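Local coordinates for protein malic enzyme (Entamoeba histolytica, PDB 3NV9) that probably catalyses the oxidative decarboxylation of malate to pyruvate with NAD or NADP as acceptor, working as an entangled dimer, at residues T348-G351 with D352-N355; P329-E332 with I333-Y336; E22-A25 with V26-Q30. All blocks are in the same frame, centred on the assembly; numbering follows the deposited sequence.

Along the chain interaction 3 comes first, on helix 21-43, followed by interaction 2 (329-336) and then interaction 1 (348-355). The last two lie in the NAD-binding Rossmann domain: 329-336 leaves strand 322-325 and enters helix 335-340. The loop 348-355 leaves the adjacent parallel strand, 345-348, an outermost strand of its sheet in this chain. Their centres are about 9 Å apart; that of interaction 3 lies about 10 Å from interaction 2 and about 13 Å from interaction 1. All three touch one another, through Thr-29, Lys-28, Tyr-334 and Arg-350 among others, which fastens helix 21-43 onto the two Rossmann loops beside the second subunit.

Interaction 1: residues T348-G351 with D352-N355; sequences TGRG and DFPN. With NA (sodium ion), chain J.
A local turn closed by a salt bridge and a shared sodium ion joins Thr-348 and Arg-350 to Asp-352, Phe-353 and Pro-354, in the loop that leaves strand 345-348. Arg-350 grips the Asp-352 carboxylate side-on: NE donates to OD1 at 2.7 Å and NH2 to OD2 at 2.6 Å, each oxygen using its syn lone pair. The guanidinium and carboxylate planes are only 12° apart, so the bidentate pair is nearly coplanar. Asp-352 swings CG between its own backbone N and carbonyl carbon (chi1 62°), and this turns the carboxylate back toward the arginine.

Phe-353 covers one face of the same guanidinium, with its CE2 3.5 Å from Arg-350 CZ and the ring tilted 50° to the guanidinium plane. The cation is thus held at its edge by the carboxylate and over one face by the ring. NH1 of Arg-350 has a further partner in Thr-29 of helix 21-43, and Pro-67 of the second subunit packs on the arginine.

Sodium draws the two halves together from within the bend: Thr-348 OG1, Arg-350 O and Pro-354 O each coordinate it at 2.7 Å. Thr-348 OG1 does double duty, since it also accepts the N-H of Arg-350 at 3.1 Å in a nearly straight bond. The longer Thr-348 N to Asn-355 O bond, 3.4 Å, is weak. The hydroxyl-to-backbone link from Thr-348 is an ST turn, here folded into a sodium-binding loop at the end of an outermost Rossmann-sheet strand.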
loop_
_atom_site.group_PDB
_atom_site.type_symbol
_atom_site.label_atom_id
_atom_site.label_comp_id
_atom_site.label_asym_id
_atom_site.label_seq_id
_atom_site.Cartn_x
_atom_site.Cartn_y
_atom_site.Cartn_z
ATOM N N THR A 348 -25.611 -15.774 9.003
ATOM C CA THR A 348 -24.219 -16.230 9.032
ATOM C C THR A 348 -23.300 -15.116 8.541
ATOM O O THR A 348 -23.745 -14.026 8.169
ATOM C CB THR A 348 -23.979 -17.546 8.178
ATOM O OG1 THR A 348 -23.846 -17.242 6.805
ATOM C CG2 THR A 348 -25.074 -18.545 8.320
ATOM N N GLY A 349 -22.014 -15.404 8.534
ATOM C CA GLY A 349 -21.000 -14.504 7.994
ATOM C C GLY A 349 -20.838 -14.584 6.489
ATOM O O GLY A 349 -20.103 -13.804 5.917
ATOM N N ARG A 350 -21.555 -15.476 5.833
ATOM C CA ARG A 350 -21.350 -15.776 4.408
ATOM C C ARG A 350 -22.353 -15.109 3.471
ATOM O O ARG A 350 -23.534 -15.006 3.800
ATOM C CB ARG A 350 -21.414 -17.303 4.191
ATOM C CG ARG A 350 -20.327 -18.030 4.899
ATOM C CD ARG A 350 -20.518 -19.544 4.987
ATOM N NE ARG A 350 -20.703 -20.140 3.672
ATOM C CZ ARG A 350 -20.501 -21.427 3.376
ATOM N NH1 ARG A 350 -20.027 -22.285 4.288
ATOM N NH2 ARG A 350 -20.704 -21.845 2.132
ATOM N N GLY A 351 -21.911 -14.721 2.273
ATOM C CA GLY A 351 -22.837 -14.208 1.254
ATOM C C GLY A 351 -23.526 -15.249 0.400
ATOM O O GLY A 351 -24.250 -14.908 -0.532
ATOM N N ASP A 352 -23.294 -16.543 0.685
ATOM C CA ASP A 352 -23.977 -17.576 -0.067
ATOM C C ASP A 352 -25.186 -18.151 0.659
ATOM O O ASP A 352 -25.846 -19.098 0.140
ATOM C CB ASP A 352 -23.026 -18.659 -0.583
ATOM C CG ASP A 352 -22.319 -19.417 0.534
ATOM O OD1 ASP A 352 -21.890 -18.848 1.561
ATOM O OD2 ASP A 352 -22.134 -20.618 0.330
ATOM N N PHE A 353 -25.474 -17.576 1.827
ATOM C CA PHE A 353 -26.700 -17.852 2.594
ATOM C C PHE A 353 -27.378 -16.542 2.826
ATOM O O PHE A 353 -26.719 -15.524 2.819
ATOM C CB PHE A 353 -26.404 -18.496 3.964
ATOM C CG PHE A 353 -25.829 -19.863 3.854
ATOM C CD1 PHE A 353 -26.545 -20.882 3.245
ATOM C CD2 PHE A 353 -24.530 -20.132 4.320
ATOM C CE1 PHE A 353 -25.967 -22.192 3.068
ATOM C CE2 PHE A 353 -23.935 -21.445 4.177
ATOM C CZ PHE A 353 -24.676 -22.477 3.558
ATOM N N PRO A 354 -28.698 -16.553 3.043
ATOM C CA PRO A 354 -29.360 -15.303 3.446
ATOM C C PRO A 354 -28.789 -14.661 4.719
ATOM O O PRO A 354 -28.173 -15.343 5.550
ATOM C CB PRO A 354 -30.817 -15.757 3.707
ATOM C CG PRO A 354 -31.005 -16.934 2.677
ATOM C CD PRO A 354 -29.667 -17.657 2.823
ATOM N N ASN A 355 -29.008 -13.350 4.833
ATOM C CA ASN A 355 -28.784 -12.558 6.038
ATOM C C ASN A 355 -27.309 -12.546 6.391
ATOM O O ASN A 355 -26.891 -13.078 7.410
ATOM C CB ASN A 355 -29.658 -13.059 7.215
ATOM C CG ASN A 355 -31.188 -13.041 6.898
ATOM O OD1 ASN A 355 -31.727 -12.067 6.339
ATOM N ND2 ASN A 355 -31.886 -14.099 7.314
HETATM NA NA NA J . -25.436 -15.360 5.731
#

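Interaction 2: residues P329-E332 with I333-Y336; sequences PVPE and IYPY
With CG anti to its carbonyl carbon (chi1 -76°) and the ring turned to chi2 110°, Tyr-334 reaches back alongside Val-330 and Pro-331, although its CB sets out away from them. Val-330 meets it with CG1, which stands anti to the backbone N (chi1 -176°) and lies 3.8 Å from Tyr-334 CZ. Pro-331 meets the ring nearer its root, along the CD2-CE2 side: CG is 4.0 Å from Tyr-334 CD2, and CD is equally far from CE2. The proline and tyrosine side chains cross at about a right angle, and both aliphatic groups approach the aromatic ring obliquely. Pro-331 CG also rests 3.4 Å from the carbonyl O of Ile-333.

The turn runs from strand 322-325 into helix 335-340, where Tyr-334 takes the N-cap position and its backbone N bonds to Glu-337. Ala-25 of helix 21-43 packs on Tyr-334 too. Glu-332 directs its carboxylate elsewhere, to Ser-300, Ser-302 N and Ala-327 N, which ties the turn to the end of strand 297-300 and to the loops after strands 297-300 and 322-325.

Across the turn itself the side-chain chemistry is apolar, so shape and van der Waals contact set the tyrosine's place, while its hydroxyl makes a weak hydrogen bond with Thr-29.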
loop_
_atom_site.group_PDB
_atom_site.type_symbol
_atom_site.label_atom_id
_atom_site.label_comp_id
_atom_site.label_asym_id
_atom_site.label_seq_id
_atom_site.Cartn_x
_atom_site.Cartn_y
_atom_site.Cartn_z
ATOM N N PRO A 329 -14.933 -20.205 7.787
ATOM C CA PRO A 329 -15.770 -20.227 6.548
ATOM C C PRO A 329 -17.028 -21.073 6.703
ATOM O O PRO A 329 -17.943 -20.965 5.894
ATOM C CB PRO A 329 -14.819 -20.795 5.484
ATOM C CG PRO A 329 -13.922 -21.736 6.238
ATOM C CD PRO A 329 -13.781 -21.120 7.677
ATOM N N VAL A 330 -17.077 -21.909 7.748
ATOM C CA VAL A 330 -18.277 -22.705 8.043
ATOM C C VAL A 330 -18.947 -22.175 9.314
ATOM O O VAL A 330 -18.309 -22.124 10.348
ATOM C CB VAL A 330 -17.910 -24.193 8.224
ATOM C CG1 VAL A 330 -19.171 -25.025 8.436
ATOM C CG2 VAL A 330 -17.137 -24.687 7.040
ATOM N N PRO A 331 -20.224 -21.755 9.250
ATOM C CA PRO A 331 -20.857 -21.358 10.523
ATOM C C PRO A 331 -21.073 -22.502 11.534
ATOM O O PRO A 331 -21.066 -23.686 11.189
ATOM C CB PRO A 331 -22.223 -20.882 10.096
ATOM C CG PRO A 331 -22.512 -21.750 8.905
ATOM C CD PRO A 331 -21.197 -21.768 8.160
ATOM N N GLU A 332 -21.306 -22.124 12.772
ATOM C CA GLU A 332 -21.446 -23.084 13.853
ATOM C C GLU A 332 -22.510 -24.148 13.563
ATOM O O GLU A 332 -22.408 -25.269 14.039
ATOM C CB GLU A 332 -21.755 -22.319 15.136
ATOM C CG GLU A 332 -20.584 -21.482 15.602
ATOM C CD GLU A 332 -20.571 -20.053 15.031
ATOM O OE1 GLU A 332 -21.063 -19.793 13.886
ATOM O OE2 GLU A 332 -20.001 -19.187 15.739
ATOM N N ILE A 333 -23.531 -23.773 12.816
ATOM C CA ILE A 333 -24.552 -24.677 12.393
ATOM C C ILE A 333 -25.054 -24.089 11.081
ATOM O O ILE A 333 -25.056 -22.880 10.921
ATOM C CB ILE A 333 -25.719 -24.845 13.451
ATOM C CG1 ILE A 333 -26.367 -26.215 13.299
ATOM C CG2 ILE A 333 -26.813 -23.767 13.269
ATOM C CD1 ILE A 333 -27.653 -26.434 14.148
ATOM N N TYR A 334 -25.454 -24.914 10.120
ATOM C CA TYR A 334 -25.922 -24.345 8.856
ATOM C C TYR A 334 -27.374 -23.872 8.991
ATOM O O TYR A 334 -28.128 -24.411 9.789
ATOM C CB TYR A 334 -25.810 -25.338 7.676
ATOM C CG TYR A 334 -24.411 -25.559 7.109
ATOM C CD1 TYR A 334 -23.751 -26.792 7.294
ATOM C CD2 TYR A 334 -23.762 -24.557 6.341
ATOM C CE1 TYR A 334 -22.499 -27.038 6.755
ATOM C CE2 TYR A 334 -22.482 -24.773 5.778
ATOM C CZ TYR A 334 -21.869 -26.028 5.996
ATOM O OH TYR A 334 -20.657 -26.295 5.447
ATOM N N PRO A 335 -27.756 -22.855 8.210
ATOM C CA PRO A 335 -29.125 -22.309 8.237
ATOM C C PRO A 335 -30.227 -23.374 8.173
ATOM O O PRO A 335 -31.165 -23.301 8.969
ATOM C CB PRO A 335 -29.170 -21.404 6.980
ATOM C CG PRO A 335 -27.715 -20.912 6.835
ATOM C CD PRO A 335 -26.814 -21.995 7.455
ATOM N N TYR A 336 -30.160 -24.340 7.252
ATOM C CA TYR A 336 -31.261 -25.329 7.133
ATOM C C TYR A 336 -31.370 -26.190 8.410
ATOM O O TYR A 336 -32.472 -26.674 8.750
ATOM C CB TYR A 336 -31.072 -26.277 5.927
ATOM C CG TYR A 336 -30.126 -27.444 6.201
ATOM C CD1 TYR A 336 -30.600 -28.675 6.678
ATOM C CD2 TYR A 336 -28.765 -27.298 6.003
ATOM C CE1 TYR A 336 -29.720 -29.766 6.947
ATOM C CE2 TYR A 336 -27.873 -28.353 6.260
ATOM C CZ TYR A 336 -28.346 -29.585 6.723
ATOM O OH TYR A 336 -27.426 -30.568 6.980
#

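Interaction 3: residues E22-A25 with V26-Q30; sequences EQRA and VAKTQ. With SO4 (sulfate ion), chain D.
Backbone hydrogen bonds join Glu-22, Gln-23, Arg-24 and Ala-25 to the residues one turn later. Val-26 N reaches Glu-22 O at 2.9 Å, Ala-27 N reaches Gln-23 O at 2.7 Å, and Lys-28 N reaches Arg-24 O at 3.0 Å; their angles at the hydrogen fall between 158° and 164°. The fourth, from Thr-29 N to Ala-25 O, is longer at 3.3 Å.

One side-chain bond reinforces this last link. Thr-29 OG1 donates to Ala-25 O at 2.9 Å, its hydroxyl placed anti to the carbonyl carbon (chi1 -49°) and beside the backbone N, where it can reach back along the helix. The two donors approach from opposite faces of the carbonyl plane, so Ala-25 O is gripped twice.

This i to i+4 pattern is that of an alpha-helix, here an early part of helix 21-43, which runs across the Rossmann loops on one side and meets helix 470-485 on another. Val-26 and Ala-27 pack on Val-484 of that helix, while Thr-29 packs on Val-330.

Van der Waals contacts between side-chain carbons and carbonyl oxygens are slight: Val-26 CG2 lies 3.4 Å from Glu-22 O, and the Lys-28 chain passes Arg-24 O, with CG 3.5 Å away.

The charged and polar ends find partners beyond the two segments. Lys-28 NZ and Arg-24 NH1 both form salt bridges to Glu-12, which would offset their like charges, and Lys-28 also bonds to the carbonyl O of Asp-352. Gln-30 NE2 donates to sulfate O4 at 2.9 Å; Lys-33 of this chain, and Arg-71 of the second subunit, also hydrogen-bond the ion, which probably came from the crystallisation liquor.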
loop_
_atom_site.group_PDB
_atom_site.type_symbol
_atom_site.label_atom_id
_atom_site.label_comp_id
_atom_site.label_asym_id
_atom_site.label_seq_id
_atom_site.Cartn_x
_atom_site.Cartn_y
_atom_site.Cartn_z
ATOM N N GLU A 22 -27.354 -31.347 3.471
ATOM C CA GLU A 22 -25.970 -31.431 3.885
ATOM C C GLU A 22 -24.997 -31.338 2.698
ATOM O O GLU A 22 -24.180 -30.432 2.626
ATOM C CB GLU A 22 -25.763 -32.724 4.698
ATOM C CG GLU A 22 -24.319 -33.072 4.979
ATOM C CD GLU A 22 -24.205 -34.181 5.984
ATOM O OE1 GLU A 22 -23.590 -35.219 5.662
ATOM O OE2 GLU A 22 -24.750 -34.031 7.109
ATOM N N GLN A 23 -25.111 -32.258 1.757
ATOM C CA GLN A 23 -24.363 -32.181 0.515
ATOM C C GLN A 23 -24.401 -30.781 -0.131
ATOM O O GLN A 23 -23.353 -30.260 -0.547
ATOM C CB GLN A 23 -24.838 -33.225 -0.511
ATOM C CG GLN A 23 -24.545 -34.711 -0.159
ATOM C CD GLN A 23 -25.237 -35.684 -1.167
ATOM O OE1 GLN A 23 -26.415 -35.519 -1.435
ATOM N NE2 GLN A 23 -24.475 -36.640 -1.755
ATOM N N ARG A 24 -25.590 -30.196 -0.240
ATOM C CA ARG A 24 -25.742 -28.905 -0.891
ATOM C C ARG A 24 -24.925 -27.833 -0.135
ATOM O O ARG A 24 -24.122 -27.120 -0.755
ATOM C CB ARG A 24 -27.232 -28.550 -1.089
ATOM C CG ARG A 24 -27.524 -27.061 -1.362
ATOM C CD ARG A 24 -29.013 -26.791 -1.719
ATOM N NE ARG A 24 -29.414 -27.619 -2.838
ATOM C CZ ARG A 24 -29.521 -27.184 -4.091
ATOM N NH1 ARG A 24 -29.271 -25.915 -4.403
ATOM N NH2 ARG A 24 -29.873 -28.030 -5.041
ATOM N N ALA A 25 -25.074 -27.767 1.194
ATOM C CA ALA A 25 -24.273 -26.847 2.015
ATOM C C ALA A 25 -22.767 -27.071 1.890
ATOM O O ALA A 25 -21.983 -26.121 1.768
ATOM C CB ALA A 25 -24.706 -26.866 3.503
ATOM N N VAL A 26 -22.350 -28.333 1.923
ATOM C CA VAL A 26 -20.922 -28.641 1.863
ATOM C C VAL A 26 -20.430 -28.277 0.485
ATOM O O VAL A 26 -19.373 -27.693 0.386
ATOM C CB VAL A 26 -20.632 -30.131 2.174
ATOM C CG1 VAL A 26 -19.144 -30.521 1.824
ATOM C CG2 VAL A 26 -20.919 -30.407 3.642
ATOM N N ALA A 27 -21.195 -28.592 -0.567
ATOM C CA ALA A 27 -20.788 -28.312 -1.958
ATOM C C ALA A 27 -20.693 -26.836 -2.251
ATOM O O ALA A 27 -19.813 -26.445 -2.990
ATOM C CB ALA A 27 -21.683 -28.981 -3.003
ATOM N N LYS A 28 -21.543 -26.010 -1.663
ATOM C CA LYS A 28 -21.328 -24.561 -1.788
ATOM C C LYS A 28 -20.005 -24.114 -1.192
ATOM O O LYS A 28 -19.334 -23.225 -1.746
ATOM C CB LYS A 28 -22.441 -23.784 -1.124
ATOM C CG LYS A 28 -23.732 -23.824 -1.938
ATOM C CD LYS A 28 -24.977 -23.514 -1.061
ATOM C CE LYS A 28 -25.016 -22.039 -0.659
ATOM N NZ LYS A 28 -26.311 -21.709 0.012
ATOM N N THR A 29 -19.634 -24.719 -0.061
ATOM C CA THR A 29 -18.434 -24.336 0.650
ATOM C C THR A 29 -17.227 -24.698 -0.251
ATOM O O THR A 29 -16.396 -23.856 -0.566
ATOM C CB THR A 29 -18.405 -24.967 2.080
ATOM O OG1 THR A 29 -19.665 -24.725 2.739
ATOM C CG2 THR A 29 -17.309 -24.345 2.983
ATOM N N GLN A 30 -17.192 -25.948 -0.693
ATOM C CA GLN A 30 -16.153 -26.488 -1.550
ATOM C C GLN A 30 -16.101 -25.758 -2.891
ATOM O O GLN A 30 -15.009 -25.466 -3.366
ATOM C CB GLN A 30 -16.360 -27.987 -1.722
ATOM C CG GLN A 30 -15.844 -28.824 -0.473
ATOM C CD GLN A 30 -14.331 -28.607 -0.231
ATOM O OE1 GLN A 30 -13.558 -28.729 -1.172
ATOM N NE2 GLN A 30 -13.933 -28.182 0.992
HETATM S S SO4 D . -10.494 -27.222 2.329
HETATM O O1 SO4 D . -11.498 -27.074 3.357
HETATM O O2 SO4 D . -10.028 -25.846 2.027
HETATM O O3 SO4 D . -9.347 -28.003 2.795
HETATM O O4 SO4 D . -11.087 -27.902 1.178
#